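Local atomic coordinates of L-ribulose 3-epimerase (Methylomonas sp. DH-1, PDB entry 7CJ5), a protein that catalyses the manganese-dependent epimerization of ketoses at C3, most actively of L-ribulose, and also interconverts D-allulose and D-fructose. Residues E152-Y157 with T186-I191. Sequence-based numbering, arbitrary orientation.
Sequences EVVNRY and TYHMNI. With MN (manganese (II) ion), chain C; FUD (D-fructose), chain D.
N155 and H188 are the nearest backbone neighbours, their CA atoms 4.9 Å apart. Residues 152-157 run from the end of one TIM-barrel strand into its loop; 186-191 form a short helix straight after the next strand. Both segments border the active site. The H188 ring lies between two side chains. V154 covers one face, a CH-pi contact with CB 3.5 Å from the ring centroid and 6° off its normal. Y187 CD2 lies over the opposite face, toward the rim. At the ring edge N155 ND2 gives H188 ND1 a weak, bent hydrogen bond of 2.9 Å. The N155 amide is held from its other end too: OD1 accepts from Y157 N, an Asx turn. I191 CD1 packs against N155 CB. H188 CG, anti to its carbonyl carbon (chi1 -64°), brings the ring against V154-N155; chi2 (-58°) lets NE2 share one N-H between fructose O1 and O2. A leucine in place of H188 would probably leave both sugar oxygens without this donor and N155 ND2 without its ring acceptor. E152, probably a catalytic proton donor/acceptor, joins D185, H211 and E246 around manganese. Its OE2 binds the metal at 2.0 Å, and fructose O4 donates to OE1 at 2.6 Å.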
ATOM      1  N   GLU A 152       7.482  13.103  -5.638  1.00 13.53           N
ATOM      2  CA  GLU A 152       7.422  11.628  -5.552  1.00 13.00           C
ATOM      3  C   GLU A 152       5.972  11.177  -5.411  1.00 12.48           C
ATOM      4  O   GLU A 152       5.378  11.389  -4.347  1.00 12.52           O
ATOM      5  CB  GLU A 152       8.230  11.091  -4.381  1.00 12.07           C
ATOM      6  CG  GLU A 152       8.415   9.591  -4.478  1.00 13.13           C
ATOM      7  CD  GLU A 152       9.155   8.952  -3.318  1.00 13.81           C
ATOM      8  OE1 GLU A 152       9.562   9.685  -2.402  1.00 14.48           O
ATOM      9  OE2 GLU A 152       9.333   7.715  -3.352  1.00 12.77           O
ATOM     10  N   VAL A 153       5.449  10.531  -6.452  1.00 14.10           N
ATOM     11  CA  VAL A 153       4.118   9.874  -6.408  1.00 14.63           C
ATOM     12  C   VAL A 153       4.234   8.701  -5.430  1.00 14.12           C
ATOM     13  O   VAL A 153       5.150   7.875  -5.602  1.00 13.04           O
ATOM     14  CB  VAL A 153       3.680   9.452  -7.822  1.00 15.61           C
ATOM     15  CG1 VAL A 153       2.420   8.611  -7.793  1.00 17.18           C
ATOM     16  CG2 VAL A 153       3.489  10.683  -8.701  1.00 17.88           C
ATOM     17  N   VAL A 154       3.370   8.647  -4.415  1.00 12.90           N
ATOM     18  CA  VAL A 154       3.388   7.525  -3.432  1.00 12.81           C
ATOM     19  C   VAL A 154       1.978   6.943  -3.326  1.00 12.99           C
ATOM     20  O   VAL A 154       1.015   7.551  -3.850  1.00 13.48           O
ATOM     21  CB  VAL A 154       3.999   7.924  -2.072  1.00 12.46           C
ATOM     22  CG1 VAL A 154       5.453   8.351  -2.241  1.00 13.66           C
ATOM     23  CG2 VAL A 154       3.211   9.001  -1.337  1.00 13.79           C
ATOM     24  N   ASN A 155       1.883   5.760  -2.726  1.00 11.55           N
ATOM     25  CA  ASN A 155       0.640   4.958  -2.705  1.00 11.40           C
ATOM     26  C   ASN A 155      -0.376   5.653  -1.787  1.00 11.76           C
ATOM     27  O   ASN A 155       0.014   6.571  -1.031  1.00 12.08           O
ATOM     28  CB  ASN A 155       0.939   3.505  -2.327  1.00 11.64           C
ATOM     29  CG  ASN A 155       1.288   3.310  -0.867  1.00 12.25           C
ATOM     30  OD1 ASN A 155       0.451   3.542   0.003  1.00 13.72           O
ATOM     31  ND2 ASN A 155       2.501   2.853  -0.588  1.00 11.17           N
ATOM     32  N   ARG A 156      -1.629   5.209  -1.871  1.00 11.79           N
ATOM     33  CA  ARG A 156      -2.819   5.755  -1.169  1.00 10.89           C
ATOM     34  C   ARG A 156      -2.596   5.898   0.346  1.00 10.88           C
ATOM     35  O   ARG A 156      -3.203   6.800   0.940  1.00 10.78           O
ATOM     36  CB  ARG A 156      -4.002   4.837  -1.473  1.00 12.94           C
ATOM     37  CG  ARG A 156      -3.837   3.411  -0.965  1.00 12.67           C
ATOM     38  CD  ARG A 156      -4.922   2.501  -1.518  1.00 13.28           C
ATOM     39  NE  ARG A 156      -4.900   2.491  -2.971  1.00 14.09           N
ATOM     40  CZ  ARG A 156      -5.849   1.989  -3.748  1.00 13.91           C
ATOM     41  NH1 ARG A 156      -6.917   1.419  -3.220  1.00 13.55           N
ATOM     42  NH2 ARG A 156      -5.710   2.044  -5.062  1.00 14.34           N
ATOM     43  N   TYR A 157      -1.816   5.015   0.971  1.00 11.29           N
ATOM     44  CA  TYR A 157      -1.613   4.997   2.444  1.00 11.78           C
ATOM     45  C   TYR A 157      -0.557   6.032   2.863  1.00 11.49           C
ATOM     46  O   TYR A 157      -0.343   6.194   4.069  1.00 11.77           O
ATOM     47  CB  TYR A 157      -1.198   3.601   2.905  1.00 11.79           C
ATOM     48  CG  TYR A 157      -2.138   2.491   2.507  1.00 11.63           C
ATOM     49  CD1 TYR A 157      -3.373   2.340   3.113  1.00 11.93           C
ATOM     50  CD2 TYR A 157      -1.794   1.588   1.519  1.00 12.21           C
ATOM     51  CE1 TYR A 157      -4.242   1.318   2.754  1.00 12.60           C
ATOM     52  CE2 TYR A 157      -2.650   0.564   1.148  1.00 12.09           C
ATOM     53  CZ  TYR A 157      -3.868   0.411   1.779  1.00 12.37           C
ATOM     54  OH  TYR A 157      -4.690  -0.613   1.403  1.00 15.47           O
ATOM     55  N   THR A 186       9.146   2.408  -7.681  1.00 11.60           N
ATOM     56  CA  THR A 186       8.640   1.091  -8.151  1.00 12.61           C
ATOM     57  C   THR A 186       7.767   0.445  -7.069  1.00 12.33           C
ATOM     58  O   THR A 186       6.830  -0.267  -7.448  1.00 11.95           O
ATOM     59  CB  THR A 186       9.786   0.180  -8.621  1.00 13.16           C
ATOM     60  OG1 THR A 186      10.722  -0.005  -7.560  1.00 13.51           O
ATOM     61  CG2 THR A 186      10.490   0.734  -9.843  1.00 13.71           C
ATOM     62  N   TYR A 187       8.056   0.676  -5.781  1.00 11.78           N
ATOM     63  CA  TYR A 187       7.272   0.108  -4.649  1.00 13.15           C
ATOM     64  C   TYR A 187       5.842   0.664  -4.695  1.00 12.82           C
ATOM     65  O   TYR A 187       4.860  -0.090  -4.589  1.00 13.58           O
ATOM     66  CB  TYR A 187       7.949   0.411  -3.312  1.00 12.65           C
ATOM     67  CG  TYR A 187       7.064   0.238  -2.104  1.00 13.57           C
ATOM     68  CD1 TYR A 187       6.782  -1.021  -1.587  1.00 14.00           C
ATOM     69  CD2 TYR A 187       6.486   1.333  -1.484  1.00 14.58           C
ATOM     70  CE1 TYR A 187       5.980  -1.180  -0.467  1.00 13.97           C
ATOM     71  CE2 TYR A 187       5.664   1.192  -0.374  1.00 14.89           C
ATOM     72  CZ  TYR A 187       5.413  -0.070   0.139  1.00 14.99           C
ATOM     73  OH  TYR A 187       4.608  -0.209   1.230  1.00 16.72           O
ATOM     74  N   HIS A 188       5.723   1.976  -4.865  1.00 12.87           N
ATOM     75  CA  HIS A 188       4.420   2.681  -4.942  1.00 12.95           C
ATOM     76  C   HIS A 188       3.713   2.302  -6.249  1.00 12.92           C
ATOM     77  O   HIS A 188       2.501   2.038  -6.219  1.00 13.77           O
ATOM     78  CB  HIS A 188       4.647   4.190  -4.766  1.00 11.68           C
ATOM     79  CG  HIS A 188       5.192   4.527  -3.418  1.00 12.59           C
ATOM     80  ND1 HIS A 188       4.523   4.185  -2.248  1.00 11.31           N
ATOM     81  CD2 HIS A 188       6.334   5.142  -3.039  1.00 12.30           C
ATOM     82  CE1 HIS A 188       5.221   4.598  -1.208  1.00 11.94           C
ATOM     83  NE2 HIS A 188       6.348   5.167  -1.662  1.00 11.91           N
ATOM     84  N   MET A 189       4.456   2.257  -7.354  1.00 13.14           N
ATOM     85  CA  MET A 189       3.910   1.943  -8.699  1.00 12.29           C
ATOM     86  C   MET A 189       3.268   0.556  -8.668  1.00 12.59           C
ATOM     87  O   MET A 189       2.191   0.363  -9.275  1.00 12.00           O
ATOM     88  CB  MET A 189       5.026   1.984  -9.736  1.00 13.29           C
ATOM     89  CG  MET A 189       5.588   3.374  -9.935  1.00 13.36           C
ATOM     90  SD  MET A 189       6.906   3.359 -11.164  1.00 13.99           S
ATOM     91  CE  MET A 189       5.942   3.069 -12.645  1.00 14.69           C
ATOM     92  N   ASN A 190       3.902  -0.370  -7.955  1.00 12.82           N
ATOM     93  CA  ASN A 190       3.469  -1.785  -7.873  1.00 13.34           C
ATOM     94  C   ASN A 190       2.006  -1.847  -7.419  1.00 13.49           C
ATOM     95  O   ASN A 190       1.256  -2.740  -7.873  1.00 13.63           O
ATOM     96  CB  ASN A 190       4.382  -2.556  -6.929  1.00 14.10           C
ATOM     97  CG  ASN A 190       3.993  -4.009  -6.852  1.00 14.24           C
ATOM     98  OD1 ASN A 190       4.025  -4.716  -7.861  1.00 15.67           O
ATOM     99  ND2 ASN A 190       3.624  -4.441  -5.663  1.00 13.19           N
ATOM    100  N   ILE A 191       1.616  -0.947  -6.523  1.00 12.92           N
ATOM    101  CA  ILE A 191       0.223  -0.866  -6.009  1.00 13.22           C
ATOM    102  C   ILE A 191      -0.633  -0.127  -7.044  1.00 13.17           C
ATOM    103  O   ILE A 191      -1.586  -0.735  -7.565  1.00 15.19           O
ATOM    104  CB  ILE A 191       0.221  -0.179  -4.628  1.00 13.37           C
ATOM    105  CG1 ILE A 191       0.986  -1.012  -3.600  1.00 13.98           C
ATOM    106  CG2 ILE A 191      -1.195   0.139  -4.174  1.00 14.12           C
ATOM    107  CD1 ILE A 191       1.283  -0.278  -2.315  1.00 13.77           C
TER
HETATM  108 MN    MN C 301      10.538   6.374  -2.451  1.00 21.08          MN
HETATM  109  C1  FUD D 302       8.342   6.415   1.413  1.00 14.48           C
HETATM  110  C2  FUD D 302       9.313   6.555   0.272  1.00 16.63           C
HETATM  111  C3  FUD D 302      10.564   7.366   0.501  1.00 18.53           C
HETATM  112  C4  FUD D 302      10.066   8.631   1.172  1.00 21.00           C
HETATM  113  C5  FUD D 302      11.095   9.570   1.797  1.00 26.88           C
HETATM  114  C6  FUD D 302      12.538   9.106   1.764  1.00 26.06           C
HETATM  115  O1  FUD D 302       7.473   5.300   1.205  1.00 14.63           O
HETATM  116  O2  FUD D 302       9.085   6.012  -0.800  1.00 14.70           O
HETATM  117  O3  FUD D 302      11.217   7.657  -0.738  1.00 18.06           O
HETATM  118  O4  FUD D 302       9.314   9.291   0.172  1.00 23.58           O
HETATM  119  O5  FUD D 302      10.964  10.868   1.218  1.00 36.78           O
HETATM  120  O6  FUD D 302      13.336  10.114   2.441  1.00 35.60           O